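Local coordinates for protein acetyltransferase (Sinorhizobium meliloti, PDB 4JXR) that probably transfers acetyl groups from acetyl-CoA to an amine substrate, as a GNAT-superfamily enzyme of the phosphinothricin acetyltransferase type, at residues L6-A11 with V109-A114; Y56-A59 with A65-G68. All coordinates share one frame; numbering follows the deposited sequence.

Contact 1: L6-A11 with V109-A114; sequences LRDAVA and VGRCTA
Arg111 of the helix and Asp8 of the strand join carboxylate to guanidinium in a two-pronged salt bridge, and nothing else touches between 6-11 and 109-114, whose backbones stay 11.0 Å apart at the CA atoms of Asp8 and Arg111. Followed outward, the arginine leaves the helix with CB aimed at the strand. CG then lies anti to its own carbonyl carbon, and the chain bends at both chi2 and chi3. These bends bring the guanidinium end-on to the aspartate, and contact with 6-11 begins only there, where Arg111 CZ comes to 3.6 Å from Asp8 OD1. NH1 donates to Asp8 OD1 at 2.8 Å, and NH2 to Asp8 OD2 at 2.9 Å, the two bonds being almost equally straight (N-H...O close to 160°). Both carboxylate oxygens accept through their syn lone pairs, and the two planes are only 5° apart. Such a paired, nearly coplanar grip fixes the rotation of both flat groups. NH1 also forms a salt bridge with Glu107, one helical turn earlier, so two acids share the arginine and would probably stabilise its positive charge. Beside Asp8, Arg7, whose CB points away from the helix, donates from NH1 to Asp8 O at 3.0 Å. The bridge lies at the surface, tying helix 100-115 to 5-8, an outermost strand of the sheet within this chain; Asp8 also packs on Val57 of the adjoining strand 56-60, while Arg111 rests on Pro55 just before it.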
ATOM      1  N   LEU A   6      20.852 -17.190 -11.250  1.00 11.24           N
ATOM      2  CA  LEU A   6      20.411 -15.860 -10.953  1.00 10.58           C
ATOM      3  C   LEU A   6      21.565 -14.901 -11.031  1.00 11.26           C
ATOM      4  O   LEU A   6      22.734 -15.273 -10.778  1.00 12.73           O
ATOM      5  CB  LEU A   6      19.841 -15.774  -9.511  1.00 10.95           C
ATOM      6  CG  LEU A   6      18.766 -16.752  -9.120  1.00 11.11           C
ATOM      7  CD1 LEU A   6      18.229 -16.386  -7.754  1.00 12.05           C
ATOM      8  CD2 LEU A   6      17.655 -16.860 -10.123  1.00 12.12           C
ATOM      9  N   ARG A   7      21.295 -13.633 -11.311  1.00 10.36           N
ATOM     10  CA  ARG A   7      22.255 -12.582 -11.158  1.00 10.64           C
ATOM     11  C   ARG A   7      21.492 -11.257 -11.010  1.00  9.12           C
ATOM     12  O   ARG A   7      20.294 -11.184 -11.314  1.00 10.22           O
ATOM     13  CB  ARG A   7      23.255 -12.518 -12.347  1.00 10.89           C
ATOM     14  CG  ARG A   7      22.578 -12.255 -13.688  1.00 10.94           C
ATOM     15  CD  ARG A   7      23.567 -11.774 -14.728  1.00 12.53           C
ATOM     16  NE  ARG A   7      23.012 -11.671 -16.067  1.00 12.58           N
ATOM     17  CZ  ARG A   7      22.151 -10.729 -16.459  1.00 11.42           C
ATOM     18  NH1 ARG A   7      21.844  -9.692 -15.681  1.00 11.03           N
ATOM     19  NH2 ARG A   7      21.645 -10.763 -17.676  1.00 12.82           N
ATOM     20  N   ASP A   8      22.188 -10.203 -10.620  1.00  9.90           N
ATOM     21  CA  ASP A   8      21.552  -8.945 -10.532  1.00 10.17           C
ATOM     22  C   ASP A   8      21.160  -8.423 -11.894  1.00 10.01           C
ATOM     23  O   ASP A   8      21.893  -8.614 -12.901  1.00 10.78           O
ATOM     24  CB  ASP A   8      22.410  -7.917  -9.785  1.00 11.04           C
ATOM     25  CG  ASP A   8      22.281  -8.077  -8.275  1.00 10.68           C
ATOM     26  OD1 ASP A   8      21.981  -9.180  -7.828  1.00 12.63           O
ATOM     27  OD2 ASP A   8      22.451  -7.068  -7.578  1.00 11.83           O
ATOM     28  N   ALA A   9      20.039  -7.735 -11.974  1.00  9.09           N
ATOM     29  CA  ALA A   9      19.600  -7.121 -13.202  1.00  9.43           C
ATOM     30  C   ALA A   9      20.479  -5.943 -13.565  1.00 11.05           C
ATOM     31  O   ALA A   9      20.934  -5.202 -12.702  1.00 12.36           O
ATOM     32  CB  ALA A   9      18.163  -6.629 -13.010  1.00  9.65           C
ATOM     33  N   VAL A  10      20.625  -5.710 -14.866  1.00 10.86           N
ATOM     34  CA  VAL A  10      21.324  -4.550 -15.401  1.00 12.02           C
ATOM     35  C   VAL A  10      20.431  -3.917 -16.428  1.00 11.78           C
ATOM     36  O   VAL A  10      19.443  -4.503 -16.924  1.00 11.85           O
ATOM     37  CB  VAL A  10      22.724  -4.934 -15.983  1.00 14.16           C
ATOM     38  CG1 VAL A  10      23.620  -5.442 -14.860  1.00 15.82           C
ATOM     39  CG2 VAL A  10      22.593  -5.915 -17.093  1.00 15.17           C
ATOM     40  N   ALA A  11      20.831  -2.728 -16.898  1.00 13.06           N
ATOM     41  CA  ALA A  11      20.036  -2.024 -17.895  1.00 13.76           C
ATOM     42  C   ALA A  11      19.739  -2.824 -19.128  1.00 13.39           C
ATOM     43  O   ALA A  11      18.666  -2.739 -19.706  1.00 13.31           O
ATOM     44  CB  ALA A  11      20.681  -0.681 -18.247  1.00 14.89           C
ATOM     45  N   VAL A 109      14.848 -12.819  -0.032  1.00  7.93           N
ATOM     46  CA  VAL A 109      14.870 -13.000   1.406  1.00  8.01           C
ATOM     47  C   VAL A 109      16.305 -12.872   1.915  1.00  8.21           C
ATOM     48  O   VAL A 109      16.580 -12.162   2.894  1.00  8.67           O
ATOM     49  CB  VAL A 109      14.233 -14.315   1.809  1.00  8.48           C
ATOM     50  CG1 VAL A 109      14.522 -14.661   3.267  1.00  9.10           C
ATOM     51  CG2 VAL A 109      12.736 -14.307   1.551  1.00  8.92           C
ATOM     52  N   GLY A 110      17.238 -13.578   1.301  1.00  8.40           N
ATOM     53  CA  GLY A 110      18.614 -13.531   1.740  1.00  8.36           C
ATOM     54  C   GLY A 110      19.230 -12.158   1.627  1.00  8.51           C
ATOM     55  O   GLY A 110      19.886 -11.652   2.545  1.00  8.96           O
ATOM     56  N   ARG A 111      19.040 -11.529   0.468  1.00  8.49           N
ATOM     57  CA  ARG A 111      19.587 -10.195   0.221  1.00  7.98           C
ATOM     58  C   ARG A 111      19.058  -9.217   1.248  1.00  8.29           C
ATOM     59  O   ARG A 111      19.810  -8.413   1.807  1.00  8.79           O
ATOM     60  CB  ARG A 111      19.265  -9.726  -1.177  1.00  8.36           C
ATOM     61  CG  ARG A 111      20.060 -10.457  -2.260  1.00  8.86           C
ATOM     62  CD  ARG A 111      21.480  -9.921  -2.362  1.00  9.73           C
ATOM     63  NE  ARG A 111      21.577  -8.602  -2.981  1.00  9.59           N
ATOM     64  CZ  ARG A 111      21.590  -8.399  -4.292  1.00  9.58           C
ATOM     65  NH1 ARG A 111      21.343  -9.379  -5.140  1.00 10.47           N
ATOM     66  NH2 ARG A 111      21.848  -7.206  -4.786  1.00 10.48           N
ATOM     67  N   CYS A 112      17.730  -9.209   1.469  1.00  8.02           N
ATOM     68  CA  CYS A 112      17.150  -8.224   2.365  1.00  8.03           C
ATOM     69  C   CYS A 112      17.540  -8.532   3.805  1.00  8.33           C
ATOM     70  O   CYS A 112      17.652  -7.584   4.583  1.00  8.96           O
ATOM     71  CB  CYS A 112      15.655  -8.142   2.122  1.00  8.01           C
ATOM     72  SG  CYS A 112      15.223  -7.392   0.533  1.00  8.64           S
ATOM     73  N   THR A 113      17.760  -9.774   4.151  1.00  8.12           N
ATOM     74  CA  THR A 113      18.307 -10.114   5.464  1.00  8.35           C
ATOM     75  C   THR A 113      19.707  -9.506   5.622  1.00  8.84           C
ATOM     76  O   THR A 113      19.989  -8.814   6.605  1.00  9.59           O
ATOM     77  CB  THR A 113      18.357 -11.635   5.653  1.00  8.56           C
ATOM     78  OG1 THR A 113      17.041 -12.167   5.585  1.00  9.34           O
ATOM     79  CG2 THR A 113      18.953 -12.023   6.981  1.00  9.87           C
ATOM     80  N   ALA A 114      20.568  -9.726   4.641  1.00  8.88           N
ATOM     81  CA  ALA A 114      21.915  -9.180   4.670  1.00  9.11           C
ATOM     82  C   ALA A 114      21.923  -7.667   4.731  1.00  9.49           C
ATOM     83  O   ALA A 114      22.790  -7.072   5.400  1.00 11.29           O
ATOM     84  CB  ALA A 114      22.712  -9.666   3.466  1.00  9.59           C
TER

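Contact 2: Y56-A59 with A65-G68; sequences YVVA and AVIG
Ala59 O is gripped by two successive amides of the facing strand. Ile67 N gives it the short bond, 2.8 Å and nearly straight (172°), whereas Gly68 N adds a weak one at 3.5 Å from the same Ala59 O. Val66 CA leans on this oxygen too, in a CA-H...O contact of 3.4 Å to Ala59 O. In return Ala59 N donates to Gly68 O at 2.9 Å, just as straight, although the nitrogen stands well above the plane of the glycine carbonyl. Gly68 O also lies 3.4 Å from Val58 CA, in a second CA-H...O contact. Ala59 and Gly68 thus form an antiparallel hydrogen-bonded pair, but Ile67 faces Ala59 as well, which makes a classic beta bulge where strand 66-74 of the hairpin begins. Its irregular backbone goes with a sharp divergence of the short segments, whose N-to-C directions differ by 107°. Next to the bulge the side chains of Val58 and Val66 cross at about a right angle, bringing Val58 CG1 to 4.0 Å from Val66 CG1. Val66 has CG1 anti to its backbone N, and both its methyls lie against the Val58 side chain. Ile67 takes a different course: CG1 sits between its backbone N and carbonyl carbon (chi1 59°), which places this methylene 3.5 Å from Ala59 O. Ile67 O accepts a hydrogen bond from Ser92 OG. Val66 touches Ser16 and Ile20 of helix 14-27, while Ala59 rests on Ile100 of helix 100-115. Gly68 lies close to the side chain of Leu91, a residue seen to bind acetyl-CoA in this protein.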
ATOM      1  N   TYR A  56      17.448  -6.186  -7.174  1.00  7.90           N
ATOM      2  CA  TYR A  56      16.652  -6.398  -8.391  1.00  8.33           C
ATOM      3  C   TYR A  56      17.416  -7.438  -9.199  1.00  8.14           C
ATOM      4  O   TYR A  56      18.583  -7.184  -9.589  1.00  9.18           O
ATOM      5  CB  TYR A  56      16.487  -5.063  -9.125  1.00  8.89           C
ATOM      6  CG  TYR A  56      15.380  -4.983 -10.153  1.00  8.32           C
ATOM      7  CD1 TYR A  56      15.174  -5.981 -11.108  1.00  8.38           C
ATOM      8  CD2 TYR A  56      14.532  -3.900 -10.209  1.00  8.68           C
ATOM      9  CE1 TYR A  56      14.174  -5.856 -12.069  1.00  8.72           C
ATOM     10  CE2 TYR A  56      13.552  -3.757 -11.152  1.00  9.15           C
ATOM     11  CZ  TYR A  56      13.399  -4.751 -12.117  1.00  8.66           C
ATOM     12  OH  TYR A  56      12.434  -4.665 -13.118  1.00 10.72           O
ATOM     13  N   VAL A  57      16.839  -8.614  -9.385  1.00  7.80           N
ATOM     14  CA  VAL A  57      17.524  -9.768  -9.906  0.80  8.85           C
ATOM     15  C   VAL A  57      16.774 -10.420 -11.058  1.00  8.10           C
ATOM     16  O   VAL A  57      15.562 -10.225 -11.225  1.00  8.96           O
ATOM     17  CB  VAL A  57      17.814 -10.791  -8.765  0.80  9.99           C
ATOM     18  CG1 VAL A  57      18.590 -10.145  -7.594  0.80 11.36           C
ATOM     19  CG2 VAL A  57      16.565 -11.395  -8.237  0.80  9.72           C
ATOM     20  N   VAL A  58      17.519 -11.139 -11.866  1.00  8.73           N
ATOM     21  CA  VAL A  58      16.957 -11.910 -12.957  1.00  8.78           C
ATOM     22  C   VAL A  58      17.349 -13.380 -12.816  1.00  9.17           C
ATOM     23  O   VAL A  58      18.380 -13.721 -12.233  1.00  9.86           O
ATOM     24  CB  VAL A  58      17.395 -11.388 -14.338  1.00  9.48           C
ATOM     25  CG1 VAL A  58      16.807 -10.006 -14.601  1.00 10.07           C
ATOM     26  CG2 VAL A  58      18.918 -11.351 -14.483  1.00 10.51           C
ATOM     27  N   ALA A  59      16.498 -14.212 -13.396  1.00  9.00           N
ATOM     28  CA  ALA A  59      16.762 -15.643 -13.605  1.00 10.11           C
ATOM     29  C   ALA A  59      17.013 -15.866 -15.098  1.00 10.19           C
ATOM     30  O   ALA A  59      16.329 -15.285 -15.938  1.00 10.75           O
ATOM     31  CB  ALA A  59      15.583 -16.500 -13.170  1.00 10.75           C
ATOM     32  N   ALA A  65      19.585 -16.143 -21.422  1.00 18.69           N
ATOM     33  CA  ALA A  65      18.460 -15.253 -21.654  1.00 17.81           C
ATOM     34  C   ALA A  65      17.651 -15.087 -20.347  1.00 14.34           C
ATOM     35  O   ALA A  65      17.465 -16.041 -19.599  1.00 14.13           O
ATOM     36  CB  ALA A  65      17.504 -15.801 -22.703  1.00 20.73           C
ATOM     37  N   VAL A  66      17.141 -13.877 -20.132  1.00 13.08           N
ATOM     38  CA  VAL A  66      16.311 -13.605 -18.951  1.00 12.01           C
ATOM     39  C   VAL A  66      14.963 -14.242 -19.121  1.00 12.07           C
ATOM     40  O   VAL A  66      14.261 -13.958 -20.091  1.00 14.32           O
ATOM     41  CB  VAL A  66      16.174 -12.089 -18.783  1.00 12.18           C
ATOM     42  CG1 VAL A  66      15.132 -11.755 -17.739  1.00 11.92           C
ATOM     43  CG2 VAL A  66      17.528 -11.477 -18.424  1.00 13.46           C
ATOM     44  N   ILE A  67      14.569 -15.080 -18.154  1.00 10.77           N
ATOM     45  CA  ILE A  67      13.281 -15.773 -18.175  1.00 11.45           C
ATOM     46  C   ILE A  67      12.398 -15.466 -16.974  1.00 10.34           C
ATOM     47  O   ILE A  67      11.285 -15.929 -16.897  1.00 11.05           O
ATOM     48  CB  ILE A  67      13.470 -17.297 -18.366  1.00 12.44           C
ATOM     49  CG1 ILE A  67      14.324 -17.884 -17.257  1.00 14.49           C
ATOM     50  CG2 ILE A  67      14.083 -17.560 -19.758  1.00 15.12           C
ATOM     51  CD1 ILE A  67      14.402 -19.375 -17.249  1.00 15.10           C
ATOM     52  N   GLY A  68      12.903 -14.672 -16.030  1.00  9.60           N
ATOM     53  CA  GLY A  68      12.128 -14.218 -14.901  1.00  9.22           C
ATOM     54  C   GLY A  68      12.892 -13.131 -14.203  1.00  8.65           C
ATOM     55  O   GLY A  68      14.076 -12.953 -14.434  1.00  9.47           O
TER

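How the contacts relate
Strands 5-8 and 56-60, adjacent in the mixed sheet, tie the two contacts together: Arg7 O lies 2.8 Å from Val58 N, and Ala9 N 2.8 Å from Tyr56 O, both probable backbone hydrogen bonds. Contact 1 is a surface contact, made wholly by charged side-chain ends and spanning from the sheet to helix 100-115. Contact 2 is largely buried and stays within the sheet, where main-chain bonds and aliphatic packing replace ion pairing. In sequence, contact 2 is local to a hairpin and nested inside the loop of 97 residues that contact 1 closes. Helix 100-115 takes part in contact 1 and also packs against Val57 and Ala59 of contact 2.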